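Local atomic coordinates of integron cassette protein VCH_CASS2 (Vibrio cholerae, PDB entry 3GK6), a protein that probably binds cationic, drug-like compounds through an effector-binding domain encoded by a mobile integron gene cassette. Residues 146-154 against 162-170; 29-37 against 99-110. One frame throughout, in Å; residues are numbered along the deposited sequence.

Two seams of one closed antiparallel barrel are compared here. Interaction 1 is the hairpin of strands 152-156 and 162-168; interaction 2 pairs strand 18-39 with the start of strand 106-121, which is also the neighbour of 162-168 in the sheet. Their centres lie about 19 Å apart, yet they meet through aromatic and aliphatic groups: F154 CZ comes within 3.9 Å of F30 CE1, the two rings edge-to-face, and T152 CG2 lies 4.2 Å from V110 CG2. The protein probably binds cationic drug-like compounds, but neither contact contains a bound ligand that would tie it to the binding pocket.

Interaction 1: residues 146-154 against 162-170; sequences HKRAYTTDF and TVEISIAVR
K147 opens the pairing with its carbonyl: R170 N reaches K147 O at 2.9 Å, while water 1 ties K147 N to R170 O. Beyond the backbone, K147 CB sits at the edge of the R170 guanidinium. R148 lays CG and NE against I167 CG2 and sends NH2 to D153 OD2 in a 2.7 Å salt bridge, in the guanidinium plane but above that of the carboxylate; Y150 CE1 covers one guanidinium face. A149 N then bonds to A168 O, and T151 OG1 rests against A168 CB. At D153, CG lies beside the backbone N (chi1 -54°), which carries OD1 across to A168 N at 2.8 Å, in place of a backbone carbonyl. Regular antiparallel pairing is reached at F154, whose N and O both bond to S166. One face of its ring takes S166 CB, 3.7 Å from the centroid, whereas S166 OG turns to T117. D153 thus joins charge to backbone: OD1 accepts from A168 N and from water 2, which also donates to A168 O, and OD2 holds R148. Such a network would probably stabilise the aspartate in its ionised form beside the regular F154-S166 pair.

Interaction 2: residues 29-37 against 99-110; sequences GFEVTGFVV and PQLLSESVKTKV
F30 holds CG between its backbone N and carbonyl carbon (chi1 54°), and V110 sets CG1 anti to its own N (chi1 177°); together these torsions bring the phenyl face over the valine. V110 CB stands 4.0 Å from the ring centroid, only 13° off the normal, with CG1 and CG2 touching CE1 and CE2. The ring also stacks with Y74. Six backbone bonds join the strands, two each for the hydrogen-bonded pairs F30-V110, V32-T108 and G34-V106; T108 N to V32 O is 2.8 Å. This is a long-range antiparallel seam of the barrel, bringing together segments 62 residues apart at their closest ends. Water 3 links the two strands on the face of V32 and T108, donating to V32 O and V106 O and accepting from T108 OG1 at 2.6 Å. On the face of T33 and K107, T33 OG1 packs on K107 CG at 3.4 Å, and T33 CG2 lies against S105 OG. E31 and K107 form a salt bridge there, although the carboxylate is less surely placed. Before the strand, a type II turn from L102 to S105 is tied by S105 OG to L102 O, 2.8 Å. F35 CZ meets L102 CD1 at 3.8 Å, while the ring edge, at CE1, faces S103 O; L55 of helix 52-62 also packs on F35.

Interaction 1: residues 146-154 against 162-170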
ATOM      1  N   HIS A 146     -14.410 -11.055   8.866  1.00 52.74           N
ATOM      2  CA  HIS A 146     -12.964 -11.209   8.953  1.00 46.05           C
ATOM      3  C   HIS A 146     -12.298 -10.250   9.927  1.00 48.01           C
ATOM      4  O   HIS A 146     -12.813  -9.171  10.205  1.00 50.80           O
ATOM      5  CB  HIS A 146     -12.341 -11.098   7.560  1.00 43.74           C
ATOM      6  CG  HIS A 146     -12.819 -12.155   6.616  1.00 51.14           C
ATOM      7  ND1 HIS A 146     -12.545 -13.494   6.803  1.00 57.07           N
ATOM      8  CD2 HIS A 146     -13.578 -12.077   5.497  1.00 48.44           C
ATOM      9  CE1 HIS A 146     -13.104 -14.193   5.832  1.00 60.51           C
ATOM     10  NE2 HIS A 146     -13.737 -13.358   5.028  1.00 55.74           N
ATOM     11  N   LYS A 147     -11.151 -10.671  10.449  1.00 48.09           N
ATOM     12  CA  LYS A 147     -10.351  -9.844  11.340  1.00 53.47           C
ATOM     13  C   LYS A 147      -8.991  -9.568  10.715  1.00 48.08           C
ATOM     14  O   LYS A 147      -8.377 -10.459  10.119  1.00 41.56           O
ATOM     15  CB  LYS A 147     -10.161 -10.537  12.689  1.00 62.87           C
ATOM     16  CG  LYS A 147     -11.458 -10.900  13.381  1.00 70.73           C
ATOM     17  CD  LYS A 147     -12.298  -9.667  13.656  1.00 79.36           C
ATOM     18  CE  LYS A 147     -13.665 -10.054  14.191  1.00 86.09           C
ATOM     19  NZ  LYS A 147     -13.560 -11.065  15.282  1.00 86.38           N
ATOM     20  N   ARG A 148      -8.519  -8.336  10.864  1.00 43.26           N
ATOM     21  CA  ARG A 148      -7.238  -7.951  10.289  1.00 43.99           C
ATOM     22  C   ARG A 148      -6.069  -8.598  11.010  1.00 50.30           C
ATOM     23  O   ARG A 148      -6.080  -8.753  12.232  1.00 46.78           O
ATOM     24  CB  ARG A 148      -7.090  -6.435  10.269  1.00 44.92           C
ATOM     25  CG  ARG A 148      -7.975  -5.794   9.233  1.00 46.87           C
ATOM     26  CD  ARG A 148      -7.728  -4.327   9.144  1.00 41.91           C
ATOM     27  NE  ARG A 148      -6.392  -4.002   8.660  1.00 33.68           N
ATOM     28  CZ  ARG A 148      -5.921  -2.762   8.640  1.00 41.18           C
ATOM     29  NH1 ARG A 148      -6.688  -1.776   9.079  1.00 43.94           N
ATOM     30  NH2 ARG A 148      -4.706  -2.505   8.192  1.00 39.58           N
ATOM     31  N   ALA A 149      -5.060  -8.984  10.239  1.00 39.37           N
ATOM     32  CA  ALA A 149      -3.891  -9.641  10.805  1.00 40.27           C
ATOM     33  C   ALA A 149      -2.841  -8.628  11.271  1.00 40.57           C
ATOM     34  O   ALA A 149      -1.999  -8.942  12.117  1.00 39.52           O
ATOM     35  CB  ALA A 149      -3.294 -10.607   9.791  1.00 36.04           C
ATOM     36  N   TYR A 150      -2.892  -7.417  10.713  1.00 37.70           N
ATOM     37  CA  TYR A 150      -1.900  -6.383  11.020  1.00 35.91           C
ATOM     38  C   TYR A 150      -0.480  -6.932  10.878  1.00 38.08           C
ATOM     39  O   TYR A 150       0.380  -6.745  11.746  1.00 36.83           O
ATOM     40  CB  TYR A 150      -2.123  -5.777  12.411  1.00 34.86           C
ATOM     41  CG  TYR A 150      -3.414  -4.994  12.523  1.00 40.58           C
ATOM     42  CD1 TYR A 150      -3.574  -3.765  11.874  1.00 36.58           C
ATOM     43  CD2 TYR A 150      -4.473  -5.477  13.273  1.00 43.42           C
ATOM     44  CE1 TYR A 150      -4.754  -3.054  11.971  1.00 35.84           C
ATOM     45  CE2 TYR A 150      -5.654  -4.770  13.377  1.00 49.01           C
ATOM     46  CZ  TYR A 150      -5.788  -3.560  12.728  1.00 40.05           C
ATOM     47  OH  TYR A 150      -6.965  -2.862  12.840  1.00 46.07           O
ATOM     48  N   THR A 151      -0.260  -7.610   9.759  1.00 32.50           N
ATOM     49  CA  THR A 151       1.043  -8.121   9.380  1.00 41.80           C
ATOM     50  C   THR A 151       1.581  -7.226   8.271  1.00 36.45           C
ATOM     51  O   THR A 151       2.312  -6.267   8.525  1.00 37.45           O
ATOM     52  CB  THR A 151       0.924  -9.552   8.844  1.00 36.33           C
ATOM     53  OG1 THR A 151      -0.264  -9.656   8.047  1.00 35.46           O
ATOM     54  CG2 THR A 151       0.812 -10.535   9.989  1.00 37.95           C
ATOM     55  N   THR A 152       1.214  -7.556   7.042  1.00 28.10           N
ATOM     56  CA  THR A 152       1.478  -6.678   5.911  1.00 34.09           C
ATOM     57  C   THR A 152       0.274  -6.531   4.978  1.00 32.02           C
ATOM     58  O   THR A 152      -0.245  -7.518   4.457  1.00 27.00           O
ATOM     59  CB  THR A 152       2.713  -7.114   5.115  1.00 35.54           C
ATOM     60  OG1 THR A 152       3.852  -7.111   5.988  1.00 37.16           O
ATOM     61  CG2 THR A 152       2.959  -6.141   3.971  1.00 28.73           C
ATOM     62  N   ASP A 153      -0.165  -5.281   4.799  1.00 21.06           N
ATOM     63  CA  ASP A 153      -1.228  -4.930   3.869  1.00 21.61           C
ATOM     64  C   ASP A 153      -0.592  -4.161   2.714  1.00 26.93           C
ATOM     65  O   ASP A 153       0.497  -3.604   2.865  1.00 24.04           O
ATOM     66  CB  ASP A 153      -2.256  -4.027   4.572  1.00 20.55           C
ATOM     67  CG  ASP A 153      -2.798  -4.645   5.855  1.00 28.22           C
ATOM     68  OD1 ASP A 153      -3.156  -5.847   5.835  1.00 27.31           O
ATOM     69  OD2 ASP A 153      -2.876  -3.925   6.879  1.00 27.58           O
ATOM     70  N   PHE A 154      -1.260  -4.088   1.566  1.00 21.87           N
ATOM     71  CA  PHE A 154      -0.655  -3.344   0.468  1.00 19.87           C
ATOM     72  C   PHE A 154      -1.617  -2.766  -0.548  1.00 21.70           C
ATOM     73  O   PHE A 154      -2.637  -3.376  -0.888  1.00 21.32           O
ATOM     74  CB  PHE A 154       0.446  -4.158  -0.241  1.00 17.90           C
ATOM     75  CG  PHE A 154      -0.042  -5.449  -0.872  1.00 20.93           C
ATOM     76  CD1 PHE A 154      -0.481  -5.477  -2.184  1.00 21.67           C
ATOM     77  CD2 PHE A 154      -0.021  -6.638  -0.152  1.00 20.45           C
ATOM     78  CE1 PHE A 154      -0.905  -6.670  -2.777  1.00 21.30           C
ATOM     79  CE2 PHE A 154      -0.448  -7.822  -0.725  1.00 20.39           C
ATOM     80  CZ  PHE A 154      -0.897  -7.843  -2.039  1.00 21.73           C
ATOM     81  N   THR A 162      -6.283   2.216 -11.865  1.00 26.03           N
ATOM     82  CA  THR A 162      -6.829   1.143 -11.045  1.00 26.15           C
ATOM     83  C   THR A 162      -5.889   0.796  -9.909  1.00 25.43           C
ATOM     84  O   THR A 162      -4.695   0.584 -10.118  1.00 24.18           O
ATOM     85  CB  THR A 162      -7.080  -0.125 -11.867  1.00 25.77           C
ATOM     86  OG1 THR A 162      -7.997   0.170 -12.934  1.00 28.02           O
ATOM     87  CG2 THR A 162      -7.645  -1.233 -10.963  1.00 20.11           C
ATOM     88  N   VAL A 163      -6.433   0.743  -8.699  1.00 17.99           N
ATOM     89  CA  VAL A 163      -5.646   0.346  -7.543  1.00 17.22           C
ATOM     90  C   VAL A 163      -6.380  -0.773  -6.812  1.00 20.08           C
ATOM     91  O   VAL A 163      -7.619  -0.781  -6.744  1.00 19.34           O
ATOM     92  CB  VAL A 163      -5.409   1.547  -6.588  1.00 19.46           C
ATOM     93  CG1 VAL A 163      -6.744   2.079  -6.072  1.00 25.31           C
ATOM     94  CG2 VAL A 163      -4.490   1.145  -5.411  1.00 18.46           C
ATOM     95  N   GLU A 164      -5.617  -1.733  -6.304  1.00 16.55           N
ATOM     96  CA  GLU A 164      -6.152  -2.724  -5.392  1.00 19.08           C
ATOM     97  C   GLU A 164      -5.530  -2.507  -4.036  1.00 20.97           C
ATOM     98  O   GLU A 164      -4.372  -2.092  -3.931  1.00 23.26           O
ATOM     99  CB  GLU A 164      -5.814  -4.146  -5.866  1.00 24.38           C
ATOM    100  CG  GLU A 164      -6.368  -4.447  -7.246  1.00 25.91           C
ATOM    101  CD  GLU A 164      -5.980  -5.829  -7.758  1.00 28.25           C
ATOM    102  OE1 GLU A 164      -5.213  -6.557  -7.081  1.00 28.78           O
ATOM    103  OE2 GLU A 164      -6.463  -6.174  -8.853  1.00 34.43           O
ATOM    104  N   ILE A 165      -6.313  -2.759  -3.004  1.00 16.41           N
ATOM    105  CA  ILE A 165      -5.802  -2.799  -1.651  1.00 15.91           C
ATOM    106  C   ILE A 165      -6.088  -4.191  -1.103  1.00 19.38           C
ATOM    107  O   ILE A 165      -7.239  -4.637  -1.076  1.00 18.75           O
ATOM    108  CB  ILE A 165      -6.476  -1.768  -0.751  1.00 16.81           C
ATOM    109  CG1 ILE A 165      -6.164  -0.349  -1.266  1.00 20.28           C
ATOM    110  CG2 ILE A 165      -5.998  -1.946   0.704  1.00 16.30           C
ATOM    111  CD1 ILE A 165      -6.922   0.769  -0.537  1.00 18.94           C
ATOM    112  N   SER A 166      -5.023  -4.859  -0.681  1.00 18.14           N
ATOM    113  CA  SER A 166      -5.096  -6.222  -0.167  1.00 23.36           C
ATOM    114  C   SER A 166      -4.803  -6.167   1.327  1.00 20.04           C
ATOM    115  O   SER A 166      -3.732  -5.737   1.741  1.00 20.49           O
ATOM    116  CB  SER A 166      -4.066  -7.127  -0.874  1.00 23.43           C
ATOM    117  OG  SER A 166      -4.401  -7.338  -2.249  1.00 20.62           O
ATOM    118  N   ILE A 167      -5.775  -6.586   2.124  1.00 19.37           N
ATOM    119  CA  ILE A 167      -5.661  -6.554   3.566  1.00 19.37           C
ATOM    120  C   ILE A 167      -5.459  -7.970   4.092  1.00 22.23           C
ATOM    121  O   ILE A 167      -6.280  -8.852   3.830  1.00 23.78           O
ATOM    122  CB  ILE A 167      -6.936  -5.988   4.198  1.00 25.20           C
ATOM    123  CG1 ILE A 167      -7.238  -4.596   3.620  1.00 27.19           C
ATOM    124  CG2 ILE A 167      -6.791  -5.920   5.709  1.00 22.51           C
ATOM    125  CD1 ILE A 167      -6.160  -3.561   3.913  1.00 21.40           C
ATOM    126  N   ALA A 168      -4.371  -8.180   4.827  1.00 20.58           N
ATOM    127  CA  ALA A 168      -4.117  -9.485   5.434  1.00 21.74           C
ATOM    128  C   ALA A 168      -5.147  -9.780   6.514  1.00 29.91           C
ATOM    129  O   ALA A 168      -5.379  -8.949   7.400  1.00 27.00           O
ATOM    130  CB  ALA A 168      -2.715  -9.525   6.019  1.00 26.76           C
ATOM    131  N   VAL A 169      -5.760 -10.961   6.450  1.00 24.73           N
ATOM    132  CA  VAL A 169      -6.754 -11.347   7.455  1.00 26.16           C
ATOM    133  C   VAL A 169      -6.418 -12.671   8.135  1.00 37.13           C
ATOM    134  O   VAL A 169      -5.774 -13.531   7.545  1.00 30.19           O
ATOM    135  CB  VAL A 169      -8.193 -11.386   6.884  1.00 31.87           C
ATOM    136  CG1 VAL A 169      -8.596 -10.000   6.372  1.00 29.38           C
ATOM    137  CG2 VAL A 169      -8.325 -12.432   5.785  1.00 33.39           C
ATOM    138  N   ARG A 170      -6.852 -12.801   9.386  1.00 36.90           N
ATOM    139  CA  ARG A 170      -6.615 -13.997  10.191  1.00 42.89           C
ATOM    140  C   ARG A 170      -7.559 -15.118   9.780  1.00 52.69           C
ATOM    141  O   ARG A 170      -8.494 -14.903   9.007  1.00 50.67           O
ATOM    142  CB  ARG A 170      -6.786 -13.667  11.681  1.00 44.81           C
ATOM    143  CG  ARG A 170      -5.937 -12.482  12.139  1.00 54.67           C
ATOM    144  CD  ARG A 170      -5.918 -12.314  13.654  1.00 70.60           C
ATOM    145  NE  ARG A 170      -7.121 -11.657  14.158  1.00 78.88           N
ATOM    146  CZ  ARG A 170      -7.216 -11.097  15.361  1.00 84.74           C
ATOM    147  NH1 ARG A 170      -6.176 -11.106  16.181  1.00 90.87           N
ATOM    148  NH2 ARG A 170      -8.350 -10.522  15.742  1.00 82.01           N
ATOM    149  OXT ARG A 170      -7.412 -16.267  10.205  1.00 65.56           O
TER
HETATM  150  O   HOH W   1     -10.538 -13.236   9.474  1.00 40.38           O
HETATM  151  O   HOH W   2      -4.202  -6.542   8.144  1.00 30.79           O

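Interaction 2: residues 29-37 against 99-110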
ATOM      1  N   GLY A  29       3.326 -14.762  -2.038  1.00 27.26           N
ATOM      2  CA  GLY A  29       4.223 -13.743  -1.527  1.00 39.01           C
ATOM      3  C   GLY A  29       5.182 -13.248  -2.592  1.00 35.90           C
ATOM      4  O   GLY A  29       5.359 -13.895  -3.621  1.00 31.67           O
ATOM      5  N   PHE A  30       5.813 -12.108  -2.330  1.00 29.15           N
ATOM      6  CA  PHE A  30       6.701 -11.473  -3.294  1.00 29.69           C
ATOM      7  C   PHE A  30       7.644 -10.490  -2.593  1.00 34.54           C
ATOM      8  O   PHE A  30       7.359 -10.024  -1.492  1.00 30.47           O
ATOM      9  CB  PHE A  30       5.873 -10.723  -4.344  1.00 27.44           C
ATOM     10  CG  PHE A  30       4.882  -9.740  -3.763  1.00 32.71           C
ATOM     11  CD1 PHE A  30       3.627 -10.162  -3.343  1.00 31.86           C
ATOM     12  CD2 PHE A  30       5.196  -8.384  -3.659  1.00 31.98           C
ATOM     13  CE1 PHE A  30       2.704  -9.255  -2.817  1.00 32.48           C
ATOM     14  CE2 PHE A  30       4.274  -7.464  -3.138  1.00 31.22           C
ATOM     15  CZ  PHE A  30       3.027  -7.895  -2.715  1.00 31.57           C
ATOM     16  N   GLU A  31       8.756 -10.165  -3.242  1.00 29.63           N
ATOM     17  CA  GLU A  31       9.729  -9.234  -2.672  1.00 32.10           C
ATOM     18  C   GLU A  31       9.658  -7.876  -3.360  1.00 33.52           C
ATOM     19  O   GLU A  31       9.491  -7.802  -4.578  1.00 32.32           O
ATOM     20  CB  GLU A  31      11.148  -9.796  -2.788  1.00 34.14           C
ATOM     21  CG  GLU A  31      11.371 -11.073  -1.996  1.00 54.38           C
ATOM     22  CD  GLU A  31      12.844 -11.389  -1.810  1.00 69.08           C
ATOM     23  OE1 GLU A  31      13.672 -10.835  -2.564  1.00 68.86           O
ATOM     24  OE2 GLU A  31      13.173 -12.185  -0.906  1.00 77.57           O
ATOM     25  N   VAL A  32       9.782  -6.815  -2.568  1.00 31.43           N
ATOM     26  CA  VAL A  32       9.727  -5.448  -3.079  1.00 29.72           C
ATOM     27  C   VAL A  32      10.742  -4.563  -2.361  1.00 37.49           C
ATOM     28  O   VAL A  32      11.050  -4.776  -1.183  1.00 37.04           O
ATOM     29  CB  VAL A  32       8.332  -4.805  -2.900  1.00 29.30           C
ATOM     30  CG1 VAL A  32       7.292  -5.518  -3.746  1.00 32.56           C
ATOM     31  CG2 VAL A  32       7.933  -4.803  -1.438  1.00 33.66           C
ATOM     32  N   THR A  33      11.252  -3.569  -3.078  1.00 30.82           N
ATOM     33  CA  THR A  33      12.243  -2.651  -2.528  1.00 31.55           C
ATOM     34  C   THR A  33      11.810  -1.208  -2.744  1.00 30.70           C
ATOM     35  O   THR A  33      11.301  -0.863  -3.805  1.00 34.01           O
ATOM     36  CB  THR A  33      13.608  -2.877  -3.191  1.00 39.62           C
ATOM     37  OG1 THR A  33      14.124  -4.145  -2.776  1.00 44.03           O
ATOM     38  CG2 THR A  33      14.595  -1.783  -2.796  1.00 39.15           C
ATOM     39  N   GLY A  34      12.021  -0.367  -1.741  1.00 35.78           N
ATOM     40  CA  GLY A  34      11.698   1.038  -1.877  1.00 33.14           C
ATOM     41  C   GLY A  34      11.967   1.840  -0.631  1.00 33.13           C
ATOM     42  O   GLY A  34      12.801   1.468   0.209  1.00 39.87           O
ATOM     43  N   PHE A  35      11.274   2.964  -0.513  1.00 30.97           N
ATOM     44  CA  PHE A  35      11.528   3.883   0.583  1.00 35.70           C
ATOM     45  C   PHE A  35      10.509   3.703   1.701  1.00 31.72           C
ATOM     46  O   PHE A  35       9.320   3.517   1.451  1.00 33.24           O
ATOM     47  CB  PHE A  35      11.533   5.328   0.066  1.00 31.36           C
ATOM     48  CG  PHE A  35      12.577   5.588  -0.986  1.00 36.84           C
ATOM     49  CD1 PHE A  35      13.930   5.428  -0.699  1.00 44.85           C
ATOM     50  CD2 PHE A  35      12.214   5.997  -2.257  1.00 36.24           C
ATOM     51  CE1 PHE A  35      14.895   5.668  -1.658  1.00 41.48           C
ATOM     52  CE2 PHE A  35      13.177   6.245  -3.224  1.00 48.69           C
ATOM     53  CZ  PHE A  35      14.523   6.079  -2.922  1.00 51.79           C
ATOM     54  N   VAL A  36      10.982   3.763   2.938  1.00 31.11           N
ATOM     55  CA  VAL A  36      10.099   3.572   4.075  1.00 32.16           C
ATOM     56  C   VAL A  36      10.029   4.829   4.918  1.00 36.86           C
ATOM     57  O   VAL A  36      11.018   5.546   5.076  1.00 37.55           O
ATOM     58  CB  VAL A  36      10.566   2.413   4.983  1.00 41.25           C
ATOM     59  CG1 VAL A  36      11.965   2.672   5.500  1.00 49.96           C
ATOM     60  CG2 VAL A  36       9.601   2.232   6.143  1.00 39.63           C
ATOM     61  N   VAL A  37       8.847   5.103   5.448  1.00 36.46           N
ATOM     62  CA  VAL A  37       8.729   6.071   6.520  1.00 40.16           C
ATOM     63  C   VAL A  37       7.790   5.487   7.563  1.00 37.99           C
ATOM     64  O   VAL A  37       6.924   4.675   7.248  1.00 34.77           O
ATOM     65  CB  VAL A  37       8.231   7.444   6.023  1.00 32.74           C
ATOM     66  CG1 VAL A  37       6.766   7.381   5.634  1.00 36.06           C
ATOM     67  CG2 VAL A  37       8.455   8.495   7.096  1.00 43.66           C
ATOM     68  N   PRO A  99      18.004  -3.096  -3.263  1.00 60.48           N
ATOM     69  CA  PRO A  99      18.591  -2.176  -2.279  1.00 68.34           C
ATOM     70  C   PRO A  99      19.992  -1.683  -2.653  1.00 83.20           C
ATOM     71  O   PRO A  99      20.649  -1.033  -1.839  1.00 88.43           O
ATOM     72  CB  PRO A  99      18.651  -3.015  -0.994  1.00 69.12           C
ATOM     73  CG  PRO A  99      17.729  -4.158  -1.219  1.00 62.48           C
ATOM     74  CD  PRO A  99      17.750  -4.428  -2.690  1.00 61.50           C
ATOM     75  N   GLN A 100      20.440  -1.984  -3.867  1.00 83.70           N
ATOM     76  CA  GLN A 100      21.724  -1.491  -4.340  1.00 92.65           C
ATOM     77  C   GLN A 100      21.687  -1.070  -5.806  1.00 89.48           C
ATOM     78  O   GLN A 100      22.721  -0.852  -6.431  1.00 95.49           O
ATOM     79  CB  GLN A 100      22.828  -2.509  -4.066  1.00107.76           C
ATOM     80  CG  GLN A 100      23.239  -2.550  -2.601  1.00113.53           C
ATOM     81  CD  GLN A 100      24.133  -3.726  -2.275  1.00118.75           C
ATOM     82  OE1 GLN A 100      24.048  -4.777  -2.908  1.00120.04           O
ATOM     83  NE2 GLN A 100      24.995  -3.556  -1.277  1.00120.49           N
ATOM     84  N   LEU A 101      20.480  -0.971  -6.349  1.00 82.49           N
ATOM     85  CA  LEU A 101      20.251  -0.205  -7.566  1.00 85.41           C
ATOM     86  C   LEU A 101      19.611   1.113  -7.130  1.00 77.80           C
ATOM     87  O   LEU A 101      19.308   1.975  -7.954  1.00 72.77           O
ATOM     88  CB  LEU A 101      19.337  -0.962  -8.538  1.00 86.94           C
ATOM     89  CG  LEU A 101      18.886  -0.235  -9.813  1.00 85.59           C
ATOM     90  CD1 LEU A 101      20.030  -0.100 -10.816  1.00 83.83           C
ATOM     91  CD2 LEU A 101      17.685  -0.928 -10.452  1.00 84.96           C
ATOM     92  N   LEU A 102      19.434   1.259  -5.815  1.00 74.12           N
ATOM     93  CA  LEU A 102      18.722   2.396  -5.229  1.00 67.56           C
ATOM     94  C   LEU A 102      19.178   2.675  -3.790  1.00 65.68           C
ATOM     95  O   LEU A 102      18.952   1.860  -2.896  1.00 62.33           O
ATOM     96  CB  LEU A 102      17.216   2.113  -5.239  1.00 56.19           C
ATOM     97  CG  LEU A 102      16.284   3.236  -4.791  1.00 49.14           C
ATOM     98  CD1 LEU A 102      16.410   4.424  -5.723  1.00 50.81           C
ATOM     99  CD2 LEU A 102      14.840   2.734  -4.741  1.00 41.56           C
ATOM    100  N   SER A 103      19.800   3.827  -3.558  1.00 65.52           N
ATOM    101  CA  SER A 103      20.350   4.138  -2.236  1.00 64.22           C
ATOM    102  C   SER A 103      19.287   4.484  -1.194  1.00 62.25           C
ATOM    103  O   SER A 103      18.248   5.056  -1.523  1.00 63.29           O
ATOM    104  CB  SER A 103      21.387   5.265  -2.326  1.00 70.63           C
ATOM    105  OG  SER A 103      20.930   6.318  -3.152  1.00 75.94           O
ATOM    106  N   GLU A 104      19.544   4.146   0.053  1.00 52.66           N
ATOM    107  CA  GLU A 104      18.636   4.418   1.150  1.00 55.20           C
ATOM    108  C   GLU A 104      17.378   3.519   1.181  1.00 59.97           C
ATOM    109  O   GLU A 104      16.500   3.704   1.994  1.00 54.22           O
ATOM    110  CB  GLU A 104      18.170   5.857   1.099  1.00 60.84           C
ATOM    111  CG  GLU A 104      19.101   6.884   1.709  1.00 68.81           C
ATOM    112  CD  GLU A 104      19.082   8.169   0.915  1.00 75.97           C
ATOM    113  OE1 GLU A 104      17.967   8.607   0.507  1.00 70.33           O
ATOM    114  OE2 GLU A 104      20.181   8.703   0.655  1.00 82.56           O
ATOM    115  N   SER A 105      17.325   2.542   0.306  1.00 50.70           N
ATOM    116  CA  SER A 105      16.120   1.741   0.159  1.00 45.64           C
ATOM    117  C   SER A 105      16.164   0.501   1.047  1.00 53.44           C
ATOM    118  O   SER A 105      17.234   0.096   1.507  1.00 45.53           O
ATOM    119  CB  SER A 105      15.959   1.315  -1.296  1.00 47.57           C
ATOM    120  OG  SER A 105      16.959   0.375  -1.643  1.00 45.63           O
ATOM    121  N   VAL A 106      15.001  -0.111   1.274  1.00 43.21           N
ATOM    122  CA  VAL A 106      14.924  -1.318   2.080  1.00 45.16           C
ATOM    123  C   VAL A 106      14.134  -2.388   1.326  1.00 42.47           C
ATOM    124  O   VAL A 106      13.171  -2.082   0.621  1.00 38.41           O
ATOM    125  CB  VAL A 106      14.261  -1.061   3.453  1.00 46.36           C
ATOM    126  CG1 VAL A 106      15.002   0.029   4.216  1.00 53.69           C
ATOM    127  CG2 VAL A 106      12.794  -0.696   3.280  1.00 49.80           C
ATOM    128  N   LYS A 107      14.566  -3.633   1.468  1.00 38.12           N
ATOM    129  CA  LYS A 107      13.904  -4.761   0.827  1.00 40.48           C
ATOM    130  C   LYS A 107      12.960  -5.431   1.818  1.00 45.29           C
ATOM    131  O   LYS A 107      13.338  -5.694   2.967  1.00 44.54           O
ATOM    132  CB  LYS A 107      14.955  -5.758   0.349  1.00 48.47           C
ATOM    133  CG  LYS A 107      14.468  -6.806  -0.625  1.00 52.52           C
ATOM    134  CD  LYS A 107      15.590  -7.787  -0.897  1.00 59.29           C
ATOM    135  CE  LYS A 107      15.385  -8.556  -2.182  1.00 68.06           C
ATOM    136  NZ  LYS A 107      16.549  -9.459  -2.439  1.00 71.03           N
ATOM    137  N   THR A 108      11.735  -5.705   1.377  1.00 40.22           N
ATOM    138  CA  THR A 108      10.750  -6.358   2.228  1.00 33.50           C
ATOM    139  C   THR A 108      10.155  -7.569   1.511  1.00 37.03           C
ATOM    140  O   THR A 108       9.880  -7.522   0.311  1.00 34.95           O
ATOM    141  CB  THR A 108       9.591  -5.399   2.612  1.00 39.67           C
ATOM    142  OG1 THR A 108      10.121  -4.174   3.137  1.00 39.10           O
ATOM    143  CG2 THR A 108       8.687  -6.033   3.654  1.00 36.67           C
ATOM    144  N   LYS A 109       9.961  -8.654   2.249  1.00 40.85           N
ATOM    145  CA  LYS A 109       9.234  -9.795   1.705  1.00 39.01           C
ATOM    146  C   LYS A 109       7.823  -9.762   2.249  1.00 40.53           C
ATOM    147  O   LYS A 109       7.625  -9.715   3.463  1.00 44.54           O
ATOM    148  CB  LYS A 109       9.922 -11.116   2.050  1.00 58.07           C
ATOM    149  CG  LYS A 109      10.001 -11.433   3.536  1.00 79.87           C
ATOM    150  CD  LYS A 109      10.672 -12.782   3.773  1.00 92.54           C
ATOM    151  CE  LYS A 109      10.787 -13.108   5.258  1.00 97.15           C
ATOM    152  NZ  LYS A 109      11.301 -14.494   5.487  1.00 98.34           N
ATOM    153  N   VAL A 110       6.852  -9.736   1.338  1.00 32.41           N
ATOM    154  CA  VAL A 110       5.442  -9.866   1.673  1.00 31.42           C
ATOM    155  C   VAL A 110       5.094 -11.352   1.627  1.00 42.43           C
ATOM    156  O   VAL A 110       5.319 -12.009   0.603  1.00 32.34           O
ATOM    157  CB  VAL A 110       4.576  -9.145   0.650  1.00 29.55           C
ATOM    158  CG1 VAL A 110       3.111  -9.341   0.961  1.00 32.40           C
ATOM    159  CG2 VAL A 110       4.928  -7.649   0.610  1.00 33.22           C
TER
HETATM  160  O   HOH W   3      10.413  -2.713   1.047  1.00 37.37           O